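Local coordinates for flagellar hook associated protein type 3 FlgL (Legionella pneumophila subsp. pneumophila, PDB 5YTI), which probably acts as a structural junction protein between the hook and the filament of the bacterial flagellum, at residues R55-N58 and I59-F62; I267-N270 and G271-M274; I304-L307 and N308-Y311; A318-Q321 and T322-Q326. All blocks are in the same frame, centred on the assembly; numbering follows the deposited sequence.

Interaction 1: R55-N58 and I59-F62; sequences RINN and IELF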
# COMPACT_ATOMS: atom_id res chain seq x y z
N ARG A 55 34.87 26.51 7.98
CA ARG A 55 34.36 25.28 8.62
C ARG A 55 33.33 25.69 9.66
O ARG A 55 32.21 25.18 9.69
CB ARG A 55 35.48 24.47 9.32
CG ARG A 55 35.19 22.97 9.48
CD ARG A 55 36.15 22.19 10.39
NE ARG A 55 37.58 22.46 10.17
CZ ARG A 55 38.33 22.00 9.16
NH1 ARG A 55 37.82 21.22 8.20
NH2 ARG A 55 39.62 22.34 9.10
N ILE A 56 33.72 26.63 10.50
CA ILE A 56 32.80 27.21 11.44
C ILE A 56 31.60 27.83 10.69
O ILE A 56 30.49 27.72 11.17
CB ILE A 56 33.52 28.23 12.33
CG1 ILE A 56 34.62 27.53 13.13
CG2 ILE A 56 32.56 28.91 13.28
CD1 ILE A 56 35.65 28.51 13.62
N ASN A 57 31.80 28.43 9.52
CA ASN A 57 30.65 28.95 8.76
C ASN A 57 29.74 27.78 8.32
O ASN A 57 28.50 27.89 8.35
CB ASN A 57 31.08 29.77 7.55
CG ASN A 57 31.61 31.14 7.92
OD1 ASN A 57 31.05 31.80 8.79
ND2 ASN A 57 32.68 31.58 7.25
N ASN A 58 30.36 26.67 7.92
CA ASN A 58 29.59 25.45 7.60
C ASN A 58 28.79 24.95 8.84
O ASN A 58 27.59 24.67 8.73
CB ASN A 58 30.50 24.34 7.02
CG ASN A 58 30.87 24.59 5.57
OD1 ASN A 58 30.03 25.01 4.79
ND2 ASN A 58 32.12 24.33 5.21
N ILE A 59 29.45 24.88 10.00
CA ILE A 59 28.84 24.41 11.24
C ILE A 59 27.62 25.22 11.67
O ILE A 59 26.65 24.67 12.17
CB ILE A 59 29.84 24.42 12.41
CG1 ILE A 59 30.91 23.36 12.19
CG2 ILE A 59 29.12 24.15 13.72
CD1 ILE A 59 31.94 23.28 13.30
N GLU A 60 27.65 26.54 11.49
CA GLU A 60 26.51 27.37 11.87
C GLU A 60 25.29 27.01 11.03
O GLU A 60 24.16 27.06 11.52
CB GLU A 60 26.86 28.86 11.71
CG GLU A 60 27.88 29.34 12.73
CD GLU A 60 28.66 30.55 12.27
OE1 GLU A 60 28.45 31.00 11.12
OE2 GLU A 60 29.49 31.04 13.06
N LEU A 61 25.55 26.66 9.77
CA LEU A 61 24.51 26.28 8.83
C LEU A 61 23.95 24.89 9.15
O LEU A 61 22.72 24.65 9.07
CB LEU A 61 25.09 26.30 7.40
CG LEU A 61 24.15 25.82 6.30
CD1 LEU A 61 22.99 26.80 6.14
CD2 LEU A 61 24.88 25.60 4.98
N PHE A 62 24.86 23.98 9.50
CA PHE A 62 24.50 22.62 9.91
C PHE A 62 23.63 22.65 11.19
O PHE A 62 22.59 21.99 11.25
CB PHE A 62 25.76 21.73 10.11
CG PHE A 62 26.54 21.39 8.83
CD1 PHE A 62 26.03 21.64 7.55
CD2 PHE A 62 27.79 20.75 8.93
CE1 PHE A 62 26.77 21.31 6.41
CE2 PHE A 62 28.52 20.42 7.80
CZ PHE A 62 28.01 20.70 6.54
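The long helix 49-96 brings Asn-58 and Phe-62 together one turn apart, so that the carbonyl of the first accepts the backbone N-H of the second and lies over its ring. Asn-58 O accepts Phe-62 N at 2.9 Å, with the donor lying in the carbonyl plane and an N-H...O angle of 158°. Leu-61 N also approaches Asn-58 O, at 3.0 Å, but the bond is bent and weak. The same oxygen sits over one face of the Phe-62 ring, displaced toward the rim, and its nearest ring atom there is CG, 3.4 Å from Asn-58 O. Phe-62 is placed for this by its first torsion (chi1 -69°), which sets CG beside the backbone N and turns the ring back toward the preceding turn. Two further i to i+4 bonds, Ile-59 N to Arg-55 O at 2.8 Å and Glu-60 N to Ile-56 O at 3.1 Å, make this regular alpha-helix, within the N-terminal helical region of the flagellin family. Its inner side faces helix 316-374: Ile-59 and Arg-55 both touch Tyr-362, Arg-55 also reaches Ser-366, and Phe-62 lies on Asn-359. The outward side carries Asn-57, Asn-58 and Glu-60 beside the apolar Ile-56 and Leu-61. Glu-60 extends back along the helix, and its CG lies 3.4 Å from Ile-56 O. At CD the carboxylate branches: OE2 meets the methyl CG2 of Ile-56 at 3.7 Å, whereas OE1 runs alongside the amide of Asn-57, whose plane is turned 65° from the carboxylate.

Interaction 2: I267-N270 and G271-M274; sequences IGFN and GMEM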
# COMPACT_ATOMS: atom_id res chain seq x y z
N ILE A 267 -13.26 -20.98 3.54
CA ILE A 267 -13.11 -21.25 2.13
C ILE A 267 -11.72 -20.79 1.75
O ILE A 267 -11.33 -19.67 2.04
CB ILE A 267 -14.09 -20.44 1.30
CG1 ILE A 267 -15.50 -20.55 1.89
CG2 ILE A 267 -14.06 -20.93 -0.12
CD1 ILE A 267 -15.98 -21.99 2.02
N GLY A 268 -10.96 -21.66 1.10
CA GLY A 268 -9.60 -21.33 0.74
C GLY A 268 -9.26 -21.70 -0.69
O GLY A 268 -9.62 -22.80 -1.19
N PHE A 269 -8.55 -20.78 -1.33
CA PHE A 269 -8.02 -20.98 -2.65
C PHE A 269 -6.80 -20.10 -2.91
O PHE A 269 -6.62 -19.03 -2.34
CB PHE A 269 -9.11 -20.75 -3.71
CG PHE A 269 -9.73 -19.38 -3.67
CD1 PHE A 269 -10.79 -19.11 -2.83
CD2 PHE A 269 -9.26 -18.35 -4.50
CE1 PHE A 269 -11.37 -17.86 -2.81
CE2 PHE A 269 -9.80 -17.07 -4.44
CZ PHE A 269 -10.87 -16.83 -3.61
N ASN A 270 -5.97 -20.57 -3.83
CA ASN A 270 -4.72 -19.92 -4.22
C ASN A 270 -4.14 -19.04 -3.13
O ASN A 270 -4.10 -17.82 -3.24
CB ASN A 270 -4.95 -19.11 -5.49
CG ASN A 270 -5.18 -19.96 -6.70
OD1 ASN A 270 -4.91 -21.16 -6.70
ND2 ASN A 270 -5.63 -19.32 -7.76
N GLY A 271 -3.73 -19.67 -2.05
CA GLY A 271 -3.10 -18.96 -0.94
C GLY A 271 -3.95 -18.09 -0.04
O GLY A 271 -3.40 -17.48 0.86
N MSE A 272 -5.26 -18.02 -0.25
CA MSE A 272 -6.11 -17.08 0.53
C MSE A 272 -7.16 -17.84 1.29
O MSE A 272 -7.59 -18.90 0.84
CB MSE A 272 -6.82 -16.06 -0.37
CG MSE A 272 -5.91 -15.27 -1.31
SE MSE A 272 -6.93 -14.58 -2.86
CE MSE A 272 -5.52 -13.43 -3.56
N GLU A 273 -7.57 -17.32 2.46
CA GLU A 273 -8.69 -17.89 3.23
C GLU A 273 -9.70 -16.78 3.57
O GLU A 273 -9.32 -15.62 3.74
CB GLU A 273 -8.19 -18.60 4.51
CG GLU A 273 -7.56 -19.98 4.26
CD GLU A 273 -7.09 -20.72 5.52
OE1 GLU A 273 -7.51 -20.35 6.65
OE2 GLU A 273 -6.32 -21.71 5.35
N MSE A 274 -10.99 -17.13 3.66
CA MSE A 274 -12.06 -16.21 4.06
C MSE A 274 -13.23 -16.99 4.60
O MSE A 274 -13.28 -18.21 4.47
CB MSE A 274 -12.49 -15.27 2.92
CG MSE A 274 -13.23 -15.85 1.70
SE MSE A 274 -12.50 -15.07 0.02
CE MSE A 274 -10.93 -16.26 -0.06
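Met-272 (modelled as selenomethionine) crosses Phe-269, its partner on the adjoining strand, at a slant. Starting at the backbone, Met-272 CB lies 3.6 Å from Phe-269 O. CG, held beside its own backbone N (chi1 -54°), comes 3.7 Å from Asn-270 O at the turn. The chain then runs extended, and SE meets the ring at Phe-269 CE2, 4.1 Å away. This selenium is 42° off the ring normal, an oblique Met-aromatic contact. A second one comes from Met-274, also a selenomethionine, whose chain is bent at chi2 and chi3 and brings SE 4.1 Å from Phe-269 CE1; this selenium lies closer to the ring plane, 67° off the normal. All three side chains, with Ile-267, emerge on the same sheet face, where Ile-288 touches Phe-269 and Met-274, and the ring of Tyr-224 meets that of Phe-269. Glu-273 points to the other face. The register rests on two hydrogen-bonded pairs: Phe-269 with Met-272, where Met-272 N reaches Phe-269 O at 2.7 Å, and Ile-267 with Met-274, where Ile-267 N reaches Met-274 O at 2.9 Å. Between them, Gly-268 and Glu-273 form a non-hydrogen-bonded pair. Asn-270 ND2 is bonded to Tyr-224 OH. With only Asn-270 and Gly-271 at the bend, both at positive phi, the contact is a tight two-residue beta hairpin, its turn resembling type I', at the edge of a three-stranded antiparallel sheet.

Interaction 3: I304-L307 and N308-Y311; sequences INNL and NKPY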
# COMPACT_ATOMS: atom_id res chain seq x y z
N ILE A 304 -19.40 6.46 5.21
CA ILE A 304 -20.61 7.31 5.13
C ILE A 304 -21.69 6.74 4.17
O ILE A 304 -22.86 6.59 4.54
CB ILE A 304 -20.26 8.75 4.66
CG1 ILE A 304 -19.42 9.51 5.70
CG2 ILE A 304 -21.52 9.52 4.31
CD1 ILE A 304 -18.79 10.79 5.15
N ASN A 305 -21.32 6.42 2.94
CA ASN A 305 -22.27 5.79 2.05
C ASN A 305 -22.91 4.60 2.75
O ASN A 305 -24.10 4.41 2.62
CB ASN A 305 -21.62 5.31 0.76
CG ASN A 305 -21.13 6.45 -0.11
OD1 ASN A 305 -20.58 6.22 -1.19
ND2 ASN A 305 -21.32 7.69 0.33
N ASN A 306 -22.13 3.82 3.50
CA ASN A 306 -22.61 2.58 4.11
C ASN A 306 -23.53 2.82 5.32
O ASN A 306 -24.54 2.16 5.51
CB ASN A 306 -21.42 1.78 4.58
CG ASN A 306 -21.61 0.30 4.39
OD1 ASN A 306 -21.83 -0.15 3.28
ND2 ASN A 306 -21.50 -0.47 5.47
N LEU A 307 -23.17 3.76 6.16
CA LEU A 307 -24.02 4.10 7.27
C LEU A 307 -25.40 4.58 6.83
O LEU A 307 -26.33 4.54 7.61
CB LEU A 307 -23.35 5.16 8.12
CG LEU A 307 -22.19 4.57 8.87
CD1 LEU A 307 -21.41 5.66 9.57
CD2 LEU A 307 -22.75 3.54 9.84
N ASN A 308 -25.49 5.06 5.59
CA ASN A 308 -26.74 5.57 4.99
C ASN A 308 -27.54 4.53 4.21
O ASN A 308 -28.62 4.83 3.73
CB ASN A 308 -26.44 6.76 4.07
CG ASN A 308 -26.13 8.04 4.83
OD1 ASN A 308 -26.71 8.31 5.89
ND2 ASN A 308 -25.21 8.83 4.28
N LYS A 309 -27.04 3.31 4.05
CA LYS A 309 -27.79 2.30 3.32
C LYS A 309 -29.02 1.93 4.12
O LYS A 309 -29.03 2.11 5.32
CB LYS A 309 -26.96 1.02 3.11
CG LYS A 309 -25.72 1.18 2.24
CD LYS A 309 -26.06 1.42 0.78
CE LYS A 309 -25.21 2.55 0.20
NZ LYS A 309 -25.61 2.94 -1.18
N PRO A 310 -30.06 1.40 3.47
CA PRO A 310 -31.14 0.77 4.23
C PRO A 310 -30.61 -0.27 5.20
O PRO A 310 -29.86 -1.15 4.80
CB PRO A 310 -31.99 0.10 3.14
CG PRO A 310 -31.70 0.84 1.88
CD PRO A 310 -30.31 1.40 2.01
N TYR A 311 -31.00 -0.17 6.47
CA TYR A 311 -30.60 -1.09 7.54
C TYR A 311 -31.82 -1.32 8.45
O TYR A 311 -31.82 -0.89 9.63
CB TYR A 311 -29.41 -0.49 8.35
CG TYR A 311 -28.54 -1.43 9.23
CD1 TYR A 311 -27.43 -2.11 8.70
CD2 TYR A 311 -28.79 -1.58 10.59
CE1 TYR A 311 -26.64 -2.94 9.49
CE2 TYR A 311 -27.99 -2.41 11.38
CZ TYR A 311 -26.92 -3.08 10.82
OH TYR A 311 -26.13 -3.88 11.60
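Asn-308 and Lys-309 take up the last carbonyls of helix 296-307 with their backbone N-H groups. Asn-308 N is shared: its main bond goes to Ile-304 O at 3.2 Å, four residues back, with a rather bent N-H...O angle of 137°, and a weak branch reaches Asn-305 O at 3.3 Å. Lys-309 N bonds Asn-306 O, three residues back, at 3.1 Å. That bond is straight at its hydrogen (164°), yet the donor stands well above the carbonyl plane, 67° out of it, and so misses the lone pairs. Three-residue bonds thus join the four-residue one as the helix closes. The side chain of Lys-309 folds back over the same carbonyls: CG lies 3.6 Å from Asn-306 O, and the bends at chi2 and chi3 carry CE toward Asn-305 O. Its positive charge would probably be welcome near the negative end of the helix dipole. Asn-308 lies alongside Ile-304, pointing the same way, with ND2 3.8 Å from Ile-304 CG2. Inward, Ile-304 packs on Ala-114 and Leu-307 on Leu-110 of helix 104-125. Farther along, Tyr-311 makes a cation-pi contact with Arg-107, and its N gives a weak hydrogen bond to Glu-104 OE2. Lys-309 has an extended backbone and is followed by Pro-310, which has no N-H to give: a helix C-terminus running into a proline-containing interhelical loop.

Interaction 4: A318-Q321 and T322-Q326; sequences AATQ and TENNQ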
# COMPACT_ATOMS: atom_id res chain seq x y z
N ALA A 318 -27.25 -7.52 5.68
CA ALA A 318 -26.16 -8.41 5.35
C ALA A 318 -25.36 -7.84 4.20
O ALA A 318 -24.20 -8.23 3.99
CB ALA A 318 -26.70 -9.78 5.00
N ALA A 319 -25.97 -6.93 3.45
CA ALA A 319 -25.26 -6.27 2.34
C ALA A 319 -24.39 -5.15 2.90
O ALA A 319 -23.55 -4.60 2.21
CB ALA A 319 -26.24 -5.73 1.29
N THR A 320 -24.62 -4.85 4.17
CA THR A 320 -23.79 -3.96 4.96
C THR A 320 -22.52 -4.63 5.46
O THR A 320 -21.45 -4.00 5.42
CB THR A 320 -24.56 -3.54 6.21
OG1 THR A 320 -25.58 -2.64 5.82
CG2 THR A 320 -23.69 -2.86 7.23
N GLN A 321 -22.64 -5.87 5.94
CA GLN A 321 -21.57 -6.49 6.72
C GLN A 321 -20.36 -6.76 5.84
O GLN A 321 -19.24 -6.41 6.19
CB GLN A 321 -22.03 -7.77 7.42
CG GLN A 321 -21.17 -8.18 8.62
CD GLN A 321 -21.36 -7.28 9.84
OE1 GLN A 321 -21.17 -6.04 9.77
NE2 GLN A 321 -21.75 -7.88 10.98
N THR A 322 -20.57 -7.33 4.68
CA THR A 322 -19.44 -7.63 3.83
C THR A 322 -18.49 -6.45 3.65
O THR A 322 -17.25 -6.60 3.69
CB THR A 322 -19.90 -8.05 2.45
OG1 THR A 322 -20.75 -9.20 2.57
CG2 THR A 322 -18.69 -8.35 1.59
N GLU A 323 -19.10 -5.29 3.43
CA GLU A 323 -18.41 -4.04 3.26
C GLU A 323 -17.97 -3.45 4.61
O GLU A 323 -16.94 -2.83 4.68
CB GLU A 323 -19.31 -3.06 2.46
CG GLU A 323 -18.99 -1.56 2.58
CD GLU A 323 -18.10 -0.95 1.47
OE1 GLU A 323 -17.42 -1.70 0.73
OE2 GLU A 323 -18.08 0.32 1.36
N ASN A 324 -18.73 -3.65 5.69
CA ASN A 324 -18.25 -3.20 7.02
C ASN A 324 -16.89 -3.81 7.31
O ASN A 324 -15.97 -3.08 7.64
CB ASN A 324 -19.18 -3.62 8.16
CG ASN A 324 -20.37 -2.70 8.35
OD1 ASN A 324 -20.35 -1.50 8.01
ND2 ASN A 324 -21.41 -3.26 8.95
N ASN A 325 -16.78 -5.15 7.20
CA ASN A 325 -15.53 -5.87 7.43
C ASN A 325 -14.37 -5.31 6.64
O ASN A 325 -13.21 -5.30 7.12
CB ASN A 325 -15.66 -7.32 7.01
CG ASN A 325 -16.34 -8.15 8.04
OD1 ASN A 325 -17.46 -7.84 8.41
ND2 ASN A 325 -15.65 -9.20 8.54
N GLN A 326 -14.67 -4.88 5.42
CA GLN A 326 -13.63 -4.33 4.55
C GLN A 326 -13.19 -2.99 5.10
O GLN A 326 -12.01 -2.72 5.23
CB GLN A 326 -14.10 -4.20 3.08
CG GLN A 326 -14.33 -5.55 2.41
CD GLN A 326 -13.10 -6.07 1.74
OE1 GLN A 326 -12.55 -5.39 0.88
NE2 GLN A 326 -12.66 -7.30 2.08
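Within helix 316-374, two successive i to i+4 bonds join the segments: Asn-324 N to Thr-320 O at 2.8 Å in the carbonyl plane and Asn-325 N to Gln-321 O at 2.9 Å, the latter almost straight at 168°. Before them, Gln-321 N makes a weak bond to Ala-318 O. Among side chains, Gln-321 and Asn-324 are joined three residues apart: Asn-324 ND2 gives a hydrogen bond to Gln-321 OE1 at 2.9 Å, the two amide planes turned 58° from each other. Gln-321 gets there by bending at chi2 (72°), which swings its amide forward over CB of Asn-324, 3.5 Å from Gln-321 OE1. The exact place of ND2 is less certain, because the model sets it too near the methyl of Thr-320. Asn-324 also bonds Gln-94 through OD1 and the carbonyl of Ala-97 through ND2, so this buried amide has polar partners at both ends. Glu-323 turns away to a salt bridge with Arg-302 of helix 296-307, while Thr-322 packs on Ile-195 of strand 193-197 and, with Gln-321, on Ser-207 of strand 207-213, placing the segment between helices and sheet.

How the interactions relate
Interaction 1 is a surface contact far out on the helical shaft, its centre about 59 Å from the centre of each of the others, while interactions 2 to 4, all partly buried, gather toward the opposite end. Interactions 3 and 4 touch: Asn-306 packs on Glu-323 and Tyr-311 on Thr-320 where helix 296-307 loops into helix 316-374, the helix that also covers the inner side of interaction 1. Interaction 2 belongs to the beta region, its nearest atoms about 8 Å from interaction 4; strand 207-213 touches both. Chemistry follows place: aromatic-selenium packing in the sheet, buried amide bonding at the helix-sheet junction, carbonyl closure at the helix end, and a largely exposed helix turn with Ile-59 turned to its neighbour on the shaft.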